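Local coordinates for protein Aureochrome1 (Vaucheria frigida, PDB 3UE6) that binds flavin mononucleotide in a PAS-fold LOV domain and serves as a blue-light photoreceptor, captured here in its dark state, at residues 51-55 with 56-60; 72-75 with 76-79. All blocks are in the same frame, centred on the assembly; numbering follows the deposited sequence.

Interaction 1: 51-55 with 56-60; sequences TDASL and PDNPI. With FMN (flavin mononucleotide), chain G.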
# COMPACT_ATOMS: atom_id res chain seq x y z
N THR A 51 7.49 3.98 -0.03
CA THR A 51 8.77 4.40 -0.57
C THR A 51 9.04 3.70 -1.90
O THR A 51 8.49 2.64 -2.17
CB THR A 51 9.92 4.11 0.40
OG1 THR A 51 10.09 2.69 0.52
CG2 THR A 51 9.63 4.71 1.76
N ASP A 52 9.89 4.31 -2.71
CA ASP A 52 10.31 3.72 -3.97
C ASP A 52 11.74 3.21 -3.85
O ASP A 52 12.68 4.00 -3.77
CB ASP A 52 10.22 4.75 -5.10
CG ASP A 52 10.31 4.11 -6.48
OD1 ASP A 52 10.97 3.06 -6.61
OD2 ASP A 52 9.70 4.67 -7.42
N ALA A 53 11.90 1.89 -3.82
CA ALA A 53 13.22 1.30 -3.63
C ALA A 53 14.14 1.47 -4.84
O ALA A 53 15.36 1.43 -4.71
CB ALA A 53 13.09 -0.17 -3.26
N SER A 54 13.55 1.67 -6.02
CA SER A 54 14.33 1.79 -7.25
C SER A 54 14.99 3.16 -7.34
O SER A 54 15.94 3.36 -8.10
CB SER A 54 13.44 1.57 -8.48
OG SER A 54 12.54 2.65 -8.66
N LEU A 55 14.46 4.11 -6.57
CA LEU A 55 14.99 5.46 -6.53
C LEU A 55 16.07 5.57 -5.47
O LEU A 55 16.01 4.88 -4.45
CB LEU A 55 13.87 6.46 -6.28
CG LEU A 55 12.95 6.72 -7.48
CD1 LEU A 55 11.85 7.73 -7.14
CD2 LEU A 55 13.77 7.20 -8.67
N PRO A 56 17.07 6.43 -5.71
CA PRO A 56 18.22 6.60 -4.82
C PRO A 56 17.83 6.86 -3.36
O PRO A 56 17.17 7.85 -3.07
CB PRO A 56 18.93 7.83 -5.40
CG PRO A 56 18.56 7.83 -6.84
CD PRO A 56 17.15 7.30 -6.90
N ASP A 57 18.23 5.95 -2.46
CA ASP A 57 18.03 6.12 -1.02
C ASP A 57 16.57 5.95 -0.56
O ASP A 57 16.16 6.52 0.45
CB ASP A 57 18.59 7.47 -0.56
CG ASP A 57 18.83 7.53 0.95
OD1 ASP A 57 19.09 6.47 1.56
OD2 ASP A 57 18.76 8.64 1.51
N ASN A 58 15.80 5.16 -1.30
CA ASN A 58 14.48 4.73 -0.84
C ASN A 58 13.59 5.87 -0.34
O ASN A 58 13.19 5.88 0.83
CB ASN A 58 14.66 3.68 0.26
CG ASN A 58 13.50 2.72 0.37
OD1 ASN A 58 13.38 2.00 1.36
ND2 ASN A 58 12.65 2.68 -0.65
N PRO A 59 13.27 6.83 -1.22
CA PRO A 59 12.53 8.04 -0.81
C PRO A 59 11.02 7.83 -0.74
O PRO A 59 10.49 6.93 -1.40
CB PRO A 59 12.86 9.03 -1.93
CG PRO A 59 13.04 8.16 -3.13
CD PRO A 59 13.65 6.87 -2.64
N ILE A 60 10.35 8.66 0.05
CA ILE A 60 8.90 8.62 0.19
C ILE A 60 8.23 9.12 -1.08
O ILE A 60 8.62 10.15 -1.64
CB ILE A 60 8.42 9.51 1.34
CG1 ILE A 60 8.95 9.01 2.68
CG2 ILE A 60 6.90 9.59 1.36
CD1 ILE A 60 8.54 9.88 3.86
N1 FMN G . 12.64 5.00 10.59
C2 FMN G . 12.13 5.66 11.69
O2 FMN G . 12.88 6.00 12.61
N3 FMN G . 10.78 5.93 11.76
C4 FMN G . 9.93 5.55 10.74
O4 FMN G . 8.73 5.79 10.81
C4A FMN G . 10.45 4.90 9.63
N5 FMN G . 9.62 4.51 8.59
C5A FMN G . 10.14 3.86 7.49
C6 FMN G . 9.30 3.48 6.46
C7 FMN G . 9.81 2.82 5.34
C7M FMN G . 8.89 2.41 4.22
C8 FMN G . 11.17 2.54 5.27
C8M FMN G . 11.71 1.83 4.07
C9 FMN G . 12.01 2.92 6.31
C9A FMN G . 11.50 3.58 7.43
N10 FMN G . 12.33 3.98 8.46
C10 FMN G . 11.81 4.62 9.56
C1' FMN G . 13.80 3.69 8.45
C2' FMN G . 14.65 4.74 7.75
O2' FMN G . 14.03 5.15 6.56
C3' FMN G . 16.02 4.13 7.46
O3' FMN G . 15.89 3.01 6.62
C4' FMN G . 16.69 3.73 8.77
O4' FMN G . 16.90 4.89 9.54
C5' FMN G . 18.03 3.03 8.56
O5' FMN G . 18.73 3.63 7.50
P FMN G . 19.97 4.63 7.75
O1P FMN G . 19.44 5.85 8.46
O2P FMN G . 20.57 5.05 6.43
O3P FMN G . 21.04 3.97 8.59
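T51 and N58 face each other across the neck of the loop that joins strands 48-52 and 60-63, and both touch the flavin. The methyl CG2 of T51 lies 3.4 Å from C7M of the FMN, while OD1 of N58 stands 3.2 Å from C8M, the neighbouring methyl on the dimethylbenzene end of the ring system. The other arm of the N58 amide, ND2, approaches OG1 of T51 at 2.8 Å in a bent, weak hydrogen bond (117° at the hydrogen). With chi1 at 68°, OG1 of T51 sits between the backbone N and the carbonyl carbon, while CG2 faces the flavin methyl.

The backbone places the pair. D52 N donates to P59 O at 3.0 Å, next to the antiparallel, non-hydrogen-bonded pair T51-I60. Farther out, two turns carry the chain round: a type I turn from D52 to L55, and a type II turn from L55 to N58 closed by N58 N to L55 O at 3.2 Å. OD1 of D52 accepts from both S54 OG (2.6 Å) and S54 N, the latter making an Asx turn. CB of L55 packs 3.7 Å from CD of P59. D57 forms a salt bridge with R84, which also hydrogen-bonds the FMN. This is a connection between the first two strands of a PAS-fold sheet, here lining the flavin pocket of a LOV domain.

Interaction 2: 72-75 with 76-79; sequences GYSL and DQIL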
# COMPACT_ATOMS: atom_id res chain seq x y z
N GLY A 72 3.65 15.88 11.99
CA GLY A 72 3.62 17.33 12.01
C GLY A 72 4.22 17.98 10.78
O GLY A 72 4.35 19.20 10.71
N TYR A 73 4.57 17.15 9.80
CA TYR A 73 5.15 17.64 8.55
C TYR A 73 4.09 17.80 7.47
O TYR A 73 3.06 17.13 7.51
CB TYR A 73 6.20 16.66 8.03
CG TYR A 73 7.45 16.60 8.87
CD1 TYR A 73 8.49 17.49 8.66
CD2 TYR A 73 7.60 15.64 9.87
CE1 TYR A 73 9.63 17.45 9.43
CE2 TYR A 73 8.74 15.58 10.64
CZ TYR A 73 9.76 16.49 10.42
OH TYR A 73 10.90 16.44 11.18
N SER A 74 4.34 18.68 6.51
CA SER A 74 3.45 18.77 5.37
C SER A 74 3.95 17.82 4.29
O SER A 74 5.13 17.46 4.26
CB SER A 74 3.37 20.20 4.84
OG SER A 74 4.32 20.42 3.80
N LEU A 75 3.06 17.42 3.39
CA LEU A 75 3.37 16.38 2.41
C LEU A 75 4.52 16.67 1.44
O LEU A 75 5.33 15.78 1.15
CB LEU A 75 2.11 16.02 1.61
CG LEU A 75 2.34 15.32 0.27
CD1 LEU A 75 2.69 13.85 0.48
CD2 LEU A 75 1.11 15.45 -0.62
N ASP A 76 4.61 17.90 0.95
CA ASP A 76 5.66 18.23 -0.01
C ASP A 76 7.05 18.05 0.60
O ASP A 76 7.94 17.48 -0.03
CB ASP A 76 5.49 19.66 -0.52
CG ASP A 76 4.17 19.87 -1.25
OD1 ASP A 76 3.63 18.88 -1.79
OD2 ASP A 76 3.68 21.02 -1.28
N GLN A 77 7.21 18.50 1.83
CA GLN A 77 8.49 18.38 2.52
C GLN A 77 8.83 16.90 2.70
O GLN A 77 9.98 16.50 2.54
CB GLN A 77 8.44 19.07 3.88
CG GLN A 77 7.07 19.62 4.25
CD GLN A 77 7.09 20.45 5.51
OE1 GLN A 77 7.25 19.93 6.62
NE2 GLN A 77 6.93 21.76 5.36
N ILE A 78 7.82 16.11 3.02
CA ILE A 78 7.98 14.68 3.22
C ILE A 78 8.42 13.97 1.95
O ILE A 78 9.23 13.05 2.00
CB ILE A 78 6.67 14.03 3.73
CG1 ILE A 78 6.53 14.22 5.24
CG2 ILE A 78 6.63 12.56 3.36
CD1 ILE A 78 5.35 13.49 5.84
N LEU A 79 7.88 14.39 0.81
CA LEU A 79 8.18 13.73 -0.46
C LEU A 79 9.65 13.80 -0.88
O LEU A 79 10.30 14.83 -0.72
CB LEU A 79 7.29 14.29 -1.57
CG LEU A 79 5.81 13.92 -1.52
CD1 LEU A 79 4.99 14.83 -2.42
CD2 LEU A 79 5.61 12.46 -1.89
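Y73 and I78 form the packed side of this short turn: CB of the tyrosine lies 3.7 Å from CG1 of the isoleucine, which approaches the ring obliquely. Y73 also meets F85 edge-to-face, and the buried I78 continues inward to F67, L68 and I60. Q77 crosses the tyrosine at about a right angle, with OE1 at the ring edge, 3.4 Å from CD1. The same oxygen accepts from the backbone N of S74 at 3.2 Å; the bond is straight at the hydrogen (160°), but the donor sits above the amide plane.

S74 is the N-cap of helix 75-78, a short helix among those between strands 60-63 and 109-116 of the PAS fold. With Q77 at N3, its bond to S74 N is the side-chain half of a capping box; the reciprocal bond from the S74 hydroxyl is absent.

The solvent side holds S74, D76 and Q77, all exposed. L75 and L79, both partly exposed, touch CD1 to CG at 3.7 Å, beside the helical bond from L79 N to L75 O (2.9 Å). A glycine in place of L79 would probably open a gap beside CD1 of L75, leaving that leucine with less apolar cover on this side, though L68 still touches it.

Interactions 1 and 2 follow one another along the chain, their centres 16 Å apart, yet they meet where I60 touches I78 and L79. I60, where the loop of 51-60 enters its strand, sets CD1 3.3 Å from CG2 of I78, and its carbonyl O lies 3.8 Å from CD2 of L79. Their relation to the flavin differs. Interaction 1 belongs to the pocket, with T51 and N58 against the ring methyls, whereas in interaction 2 it is the side chain of I78 that stands about 10 Å from the FMN. The isoleucine contact thus joins the pocket-lining loop to a helix that stands farther from the flavin within one PAS domain.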